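Local coordinates for protein copper-transporting ATPase (Sulfolobus solfataricus, PDB 2YJ3) that probably uses ATP hydrolysis to drive metal cations, such as copper, across the cell membrane, this chain being its cytoplasmic catalytic part, at residues G51-A59 and V121-F131; P184-E192 and N209-A217. The protein carries 1 engineered substitution. One frame throughout, in Å; residues are numbered along the deposited sequence.

Contact 1 of 2, residues G51-A59 and V121-F131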
# COMPACT_ATOMS: atom_id res chain seq x y z
N GLY A 51 0.38 3.20 -25.87
CA GLY A 51 0.08 4.52 -26.40
C GLY A 51 1.35 5.10 -26.97
O GLY A 51 2.39 4.48 -26.85
N ASP A 52 1.27 6.27 -27.59
CA ASP A 52 2.47 6.92 -28.14
C ASP A 52 3.21 7.79 -27.11
O ASP A 52 2.66 8.12 -26.06
CB ASP A 52 2.15 7.71 -29.42
CG ASP A 52 1.42 9.03 -29.16
OD1 ASP A 52 1.51 9.60 -28.05
OD2 ASP A 52 0.76 9.52 -30.10
N SER A 53 4.45 8.16 -27.42
CA SER A 53 5.33 8.83 -26.45
C SER A 53 4.87 10.25 -26.09
O SER A 53 5.12 10.73 -24.99
CB SER A 53 6.79 8.82 -26.95
OG SER A 53 7.32 7.49 -27.00
N LEU A 54 4.17 10.92 -27.01
CA LEU A 54 3.59 12.23 -26.69
C LEU A 54 2.54 12.08 -25.58
O LEU A 54 2.50 12.87 -24.65
CB LEU A 54 2.95 12.87 -27.94
CG LEU A 54 2.32 14.26 -27.74
CD1 LEU A 54 3.30 15.26 -27.18
CD2 LEU A 54 1.71 14.79 -29.05
N SER A 55 1.71 11.05 -25.69
CA SER A 55 0.72 10.75 -24.67
C SER A 55 1.39 10.49 -23.34
O SER A 55 0.93 10.95 -22.29
CB SER A 55 -0.12 9.54 -25.08
OG SER A 55 -0.90 9.85 -26.21
N LEU A 56 2.48 9.74 -23.40
CA LEU A 56 3.27 9.43 -22.22
C LEU A 56 3.74 10.72 -21.55
O LEU A 56 3.60 10.89 -20.34
CB LEU A 56 4.47 8.55 -22.63
CG LEU A 56 5.49 8.16 -21.54
CD1 LEU A 56 4.78 7.60 -20.31
CD2 LEU A 56 6.56 7.17 -22.10
N ALA A 57 4.27 11.64 -22.35
CA ALA A 57 4.80 12.89 -21.81
C ALA A 57 3.68 13.74 -21.22
O ALA A 57 3.91 14.46 -20.24
CB ALA A 57 5.51 13.67 -22.90
N TYR A 58 2.50 13.69 -21.82
CA TYR A 58 1.36 14.45 -21.33
C TYR A 58 0.93 13.91 -19.97
O TYR A 58 0.77 14.66 -19.03
CB TYR A 58 0.20 14.39 -22.32
CG TYR A 58 0.34 15.32 -23.52
CD1 TYR A 58 1.29 16.33 -23.53
CD2 TYR A 58 -0.50 15.19 -24.63
CE1 TYR A 58 1.43 17.17 -24.61
CE2 TYR A 58 -0.37 16.04 -25.72
CZ TYR A 58 0.59 17.04 -25.69
OH TYR A 58 0.72 17.91 -26.76
N ALA A 59 0.74 12.61 -19.88
CA ALA A 59 0.31 12.00 -18.63
C ALA A 59 1.31 12.29 -17.49
O ALA A 59 0.92 12.64 -16.40
CB ALA A 59 0.16 10.50 -18.81
N VAL A 121 -5.42 7.46 -20.11
CA VAL A 121 -5.06 8.85 -20.38
C VAL A 121 -6.06 9.39 -21.41
O VAL A 121 -6.24 8.80 -22.47
CB VAL A 121 -3.65 8.97 -20.96
CG1 VAL A 121 -3.33 10.43 -21.23
CG2 VAL A 121 -2.60 8.30 -20.04
N TYR A 122 -6.72 10.49 -21.08
CA TYR A 122 -7.63 11.14 -22.02
C TYR A 122 -7.04 12.42 -22.53
O TYR A 122 -6.37 13.16 -21.78
CB TYR A 122 -8.96 11.46 -21.35
CG TYR A 122 -9.68 10.24 -20.88
CD1 TYR A 122 -9.29 9.58 -19.73
CD2 TYR A 122 -10.75 9.73 -21.59
CE1 TYR A 122 -9.95 8.45 -19.30
CE2 TYR A 122 -11.42 8.61 -21.16
CZ TYR A 122 -11.01 7.97 -20.02
OH TYR A 122 -11.67 6.85 -19.59
N ILE A 123 -7.28 12.69 -23.80
CA ILE A 123 -6.91 13.97 -24.36
C ILE A 123 -8.13 14.55 -25.02
O ILE A 123 -8.64 14.00 -26.00
CB ILE A 123 -5.79 13.88 -25.38
CG1 ILE A 123 -4.47 13.41 -24.73
CG2 ILE A 123 -5.60 15.24 -26.05
CD1 ILE A 123 -3.41 12.96 -25.76
N ASN A 124 -8.61 15.65 -24.45
CA ASN A 124 -9.82 16.29 -24.90
C ASN A 124 -11.00 15.33 -24.95
O ASN A 124 -11.81 15.39 -25.85
CB ASN A 124 -9.59 16.96 -26.25
CG ASN A 124 -8.70 18.18 -26.14
OD1 ASN A 124 -8.42 18.66 -25.04
ND2 ASN A 124 -8.24 18.70 -27.27
N GLY A 125 -11.08 14.45 -23.95
CA GLY A 125 -12.26 13.62 -23.77
C GLY A 125 -12.11 12.21 -24.32
O GLY A 125 -12.92 11.32 -24.03
N GLU A 126 -11.06 11.99 -25.10
CA GLU A 126 -10.86 10.73 -25.80
C GLU A 126 -9.76 9.87 -25.15
O GLU A 126 -8.62 10.31 -25.01
CB GLU A 126 -10.48 11.00 -27.26
CG GLU A 126 -10.00 9.78 -28.02
CD GLU A 126 -9.60 10.09 -29.46
OE1 GLU A 126 -8.92 11.13 -29.67
OE2 GLU A 126 -9.95 9.29 -30.36
N PRO A 127 -10.11 8.63 -24.76
CA PRO A 127 -9.12 7.71 -24.20
C PRO A 127 -8.10 7.29 -25.26
O PRO A 127 -8.48 6.62 -26.21
CB PRO A 127 -9.96 6.51 -23.77
CG PRO A 127 -11.19 6.56 -24.63
CD PRO A 127 -11.45 8.02 -24.89
N ILE A 128 -6.84 7.68 -25.09
CA ILE A 128 -5.83 7.44 -26.12
C ILE A 128 -4.60 6.63 -25.67
O ILE A 128 -3.81 6.20 -26.51
CB ILE A 128 -5.35 8.75 -26.81
CG1 ILE A 128 -5.03 9.83 -25.78
CG2 ILE A 128 -6.41 9.27 -27.80
CD1 ILE A 128 -4.06 9.41 -24.73
N ALA A 129 -4.45 6.43 -24.36
CA ALA A 129 -3.34 5.63 -23.83
C ALA A 129 -3.75 5.01 -22.51
O ALA A 129 -4.79 5.39 -21.94
CB ALA A 129 -2.10 6.52 -23.63
N SER A 130 -2.94 4.09 -22.01
CA SER A 130 -3.22 3.47 -20.71
C SER A 130 -1.98 2.85 -20.07
O SER A 130 -0.98 2.57 -20.74
CB SER A 130 -4.31 2.41 -20.86
OG SER A 130 -3.80 1.30 -21.58
N PHE A 131 -2.05 2.64 -18.75
CA PHE A 131 -0.97 1.99 -17.99
C PHE A 131 -1.53 0.83 -17.23
O PHE A 131 -2.65 0.92 -16.70
CB PHE A 131 -0.39 2.93 -16.91
CG PHE A 131 0.23 4.18 -17.44
CD1 PHE A 131 -0.54 5.30 -17.71
CD2 PHE A 131 1.60 4.24 -17.65
CE1 PHE A 131 0.04 6.45 -18.19
CE2 PHE A 131 2.20 5.40 -18.12
CZ PHE A 131 1.42 6.50 -18.40

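Contact 2 of 2, residues P184-E192 and N209-A217. With SO4 (sulfate ion), chain C.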
# COMPACT_ATOMS: atom_id res chain seq x y z
N PRO A 184 -12.32 0.51 2.96
CA PRO A 184 -11.84 0.69 4.33
C PRO A 184 -12.88 0.17 5.31
O PRO A 184 -12.53 -0.41 6.34
CB PRO A 184 -11.67 2.20 4.45
CG PRO A 184 -11.42 2.66 3.05
CD PRO A 184 -12.28 1.77 2.19
N GLU A 185 -14.16 0.36 4.98
CA GLU A 185 -15.25 -0.04 5.87
C GLU A 185 -15.42 -1.55 5.92
O GLU A 185 -15.76 -2.10 6.96
CB GLU A 185 -16.56 0.65 5.47
CG GLU A 185 -16.56 2.16 5.73
CD GLU A 185 -15.54 2.92 4.88
OE1 GLU A 185 -15.23 2.46 3.76
OE2 GLU A 185 -15.05 3.98 5.33
N ASP A 186 -15.19 -2.22 4.79
CA ASP A 186 -15.16 -3.67 4.76
C ASP A 186 -14.07 -4.19 5.70
O ASP A 186 -14.28 -5.15 6.43
CB ASP A 186 -14.89 -4.18 3.35
CG ASP A 186 -15.93 -3.71 2.36
OD1 ASP A 186 -16.96 -3.17 2.81
OD2 ASP A 186 -15.71 -3.89 1.14
N LYS A 187 -12.90 -3.57 5.66
CA LYS A 187 -11.80 -4.03 6.52
C LYS A 187 -12.18 -3.87 7.99
O LYS A 187 -12.00 -4.79 8.79
CB LYS A 187 -10.50 -3.28 6.21
CG LYS A 187 -10.04 -3.43 4.77
CD LYS A 187 -8.82 -2.58 4.46
CE LYS A 187 -8.55 -2.57 2.96
NZ LYS A 187 -7.48 -1.61 2.57
N VAL A 188 -12.74 -2.71 8.33
CA VAL A 188 -13.12 -2.45 9.72
C VAL A 188 -14.10 -3.51 10.23
O VAL A 188 -13.93 -4.04 11.34
CB VAL A 188 -13.69 -1.01 9.91
CG1 VAL A 188 -15.20 -0.98 9.68
CG2 VAL A 188 -13.37 -0.49 11.29
N ARG A 189 -15.11 -3.84 9.42
CA ARG A 189 -16.08 -4.88 9.79
C ARG A 189 -15.42 -6.26 9.95
O ARG A 189 -15.82 -7.06 10.79
CB ARG A 189 -17.22 -4.94 8.76
CG ARG A 189 -18.25 -3.82 8.91
CD ARG A 189 -19.23 -3.77 7.74
NE ARG A 189 -20.44 -3.02 8.08
CZ ARG A 189 -21.18 -2.34 7.21
NH1 ARG A 189 -20.83 -2.31 5.93
NH2 ARG A 189 -22.26 -1.68 7.62
N ILE A 190 -14.38 -6.52 9.17
CA ILE A 190 -13.63 -7.77 9.30
C ILE A 190 -12.89 -7.87 10.63
O ILE A 190 -12.91 -8.90 11.30
CB ILE A 190 -12.64 -7.93 8.14
CG1 ILE A 190 -13.41 -8.29 6.86
CG2 ILE A 190 -11.61 -9.00 8.46
CD1 ILE A 190 -12.55 -8.89 5.78
N ILE A 191 -12.23 -6.78 11.01
CA ILE A 191 -11.56 -6.73 12.30
C ILE A 191 -12.57 -6.98 13.41
O ILE A 191 -12.37 -7.85 14.25
CB ILE A 191 -10.87 -5.37 12.53
CG1 ILE A 191 -9.87 -5.08 11.41
CG2 ILE A 191 -10.21 -5.34 13.90
CD1 ILE A 191 -8.74 -6.07 11.32
N GLU A 192 -13.67 -6.22 13.42
CA GLU A 192 -14.64 -6.37 14.49
C GLU A 192 -15.14 -7.80 14.61
O GLU A 192 -15.29 -8.32 15.71
CB GLU A 192 -15.82 -5.42 14.35
CG GLU A 192 -16.87 -5.67 15.42
CD GLU A 192 -17.86 -4.54 15.58
OE1 GLU A 192 -18.82 -4.45 14.77
OE2 GLU A 192 -17.68 -3.74 16.53
N ASN A 209 -5.27 4.86 4.69
CA ASN A 209 -6.35 4.20 3.95
C ASN A 209 -7.03 3.07 4.72
O ASN A 209 -7.97 2.44 4.23
CB ASN A 209 -5.82 3.69 2.59
CG ASN A 209 -6.92 3.05 1.72
OD1 ASN A 209 -7.43 1.97 2.02
ND2 ASN A 209 -7.26 3.72 0.62
N ASP A 210 -6.55 2.81 5.93
CA ASP A 210 -7.08 1.72 6.74
C ASP A 210 -6.91 2.04 8.21
O ASP A 210 -6.74 1.15 9.04
CB ASP A 210 -6.33 0.44 6.43
CG ASP A 210 -4.83 0.61 6.56
OD1 ASP A 210 -4.42 1.57 7.24
OD2 ASP A 210 -4.08 -0.20 5.99
N ALA A 211 -6.94 3.33 8.53
CA ALA A 211 -6.74 3.81 9.90
C ALA A 211 -7.81 3.31 10.85
O ALA A 211 -7.56 3.08 12.03
CB ALA A 211 -6.64 5.33 9.92
N ALA A 212 -9.03 3.15 10.36
CA ALA A 212 -10.12 2.70 11.22
C ALA A 212 -9.92 1.24 11.59
O ALA A 212 -10.08 0.86 12.74
CB ALA A 212 -11.46 2.91 10.55
N ALA A 213 -9.55 0.42 10.61
CA ALA A 213 -9.26 -1.00 10.85
C ALA A 213 -8.16 -1.18 11.90
O ALA A 213 -8.27 -2.02 12.79
CB ALA A 213 -8.87 -1.69 9.56
N LEU A 214 -7.10 -0.37 11.78
CA LEU A 214 -6.00 -0.38 12.74
C LEU A 214 -6.48 0.03 14.12
O LEU A 214 -6.14 -0.60 15.13
CB LEU A 214 -4.90 0.59 12.29
CG LEU A 214 -4.20 0.24 10.97
CD1 LEU A 214 -3.36 1.41 10.46
CD2 LEU A 214 -3.36 -1.02 11.11
N ALA A 215 -7.27 1.10 14.15
CA ALA A 215 -7.78 1.62 15.41
C ALA A 215 -8.49 0.53 16.20
O ALA A 215 -8.50 0.55 17.42
CB ALA A 215 -8.70 2.81 15.17
N LEU A 216 -9.06 -0.45 15.49
CA LEU A 216 -9.75 -1.55 16.16
C LEU A 216 -8.86 -2.77 16.41
O LEU A 216 -9.26 -3.69 17.13
CB LEU A 216 -10.97 -1.99 15.36
CG LEU A 216 -12.17 -1.04 15.29
CD1 LEU A 216 -13.32 -1.71 14.57
CD2 LEU A 216 -12.59 -0.62 16.69
N ALA A 217 -7.68 -2.82 15.80
CA ALA A 217 -6.84 -3.99 15.96
C ALA A 217 -6.48 -4.14 17.43
O ALA A 217 -6.32 -3.14 18.14
CB ALA A 217 -5.58 -3.86 15.11
S SO4 C . -5.78 -0.75 -0.52
O1 SO4 C . -7.05 -0.57 0.17
O2 SO4 C . -4.95 -1.72 0.21
O3 SO4 C . -6.00 -1.25 -1.88
O4 SO4 C . -5.10 0.54 -0.58

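Contact 1 of 2, residues G51-A59 and V121-F131
S55 sits over A129 and the two isoleucines I123 and I128 where helix 53-63 lies across a β hairpin of the antiparallel sheet of the nucleotide-binding domain. Residues 53-59 run nearly at right angles to the hairpin strands, at 80° to residues 126-131. Starting at the backbone end, S55 CB rests against A129 CB (3.9 Å) and also meets I128 CD1; farther out, S55 OG lies 3.5 Å from I128 CD1 and touches I123 CD1. I128 can reach this far because its CG1 takes the crowded position between backbone N and carbonyl carbon (chi1 47°). A classic β bulge sets I128 and A129 together opposite V121, while a type I' turn closes the hairpin from I123 to E126. One helical turn on, A59 CB packs against V121 CG2 (3.7 Å) and the rim of the F131 ring, whose edge also receives L56 CD1. At the start of the helix D52 is the N-cap: OD1 accepts from S55 N (2.8 Å, 166°), met nearly along its C-O bond. Y58, its hydroxyl hydrogen-bonded to K106, has L54 CD1 over one face, and I123 CD1 meets the ring edge in plane, 3.8 Å from Y58 CD2.

Contact 2 of 2, residues P184-E192 and N209-A217
V188 and I191 meet A212, A213 and L216 in a helix-helix contact of the phosphorylation domain, a Rossmann-like HAD fold in which helices 184-196 and 211-216 both lean on M203 of central strand 201-205. Residues 184-192 and 211-216 run almost parallel, 12° apart, with axes 8.1 Å apart at their closest, permitted by the small A212 and A213. I191 splits its branches: CG1 reaches the carbonyl A213 O (3.7 Å) and A213 CB, whereas the first torsion turns CG2 away from the backbone N and onto L216 CB. V188 CG2 presses tightly on L216 CD1, at 3.5 Å, and touches A212 CB. Toward the N-terminal ends P184 lays its ring carbons CB and CG by N209 O, and the contact turns polar where K187 extends straight to put NZ 3.6 Å from N209 OD1. That nitrogen donates to sulfate O1 (2.7 Å) and makes a salt bridge with E34, probably the engineered residue, at the aspartate position of the DKTGT motif. K187 and N209, the latter in the GDGxND signature, both bind ATP, so the sulfate, probably from the crystallisation liquor, is consistent with a site suited to a phosphate group.

The two contacts lie on opposite sides of the chain's centre, 36 Å apart between centres and about 18 Å between nearest atoms, and share no helix or strand. Contact 1 is a largely buried, mostly apolar seam between a helix and an antiparallel sheet; contact 2, only partly buried, joins two nearly parallel helices beside a mostly parallel sheet. No hydrogen bond crosses either pair of segments. Their polar chemistry differs accordingly: in contact 1 the D52 cap serves its own helix, whereas in contact 2 polar groups gather at one end, around an anion. Thus 51-59 with 121-131 packs the interior of its domain close to the nucleotide-binding E63, whereas 184-192 with 209-217 itself includes ATP-binding residues.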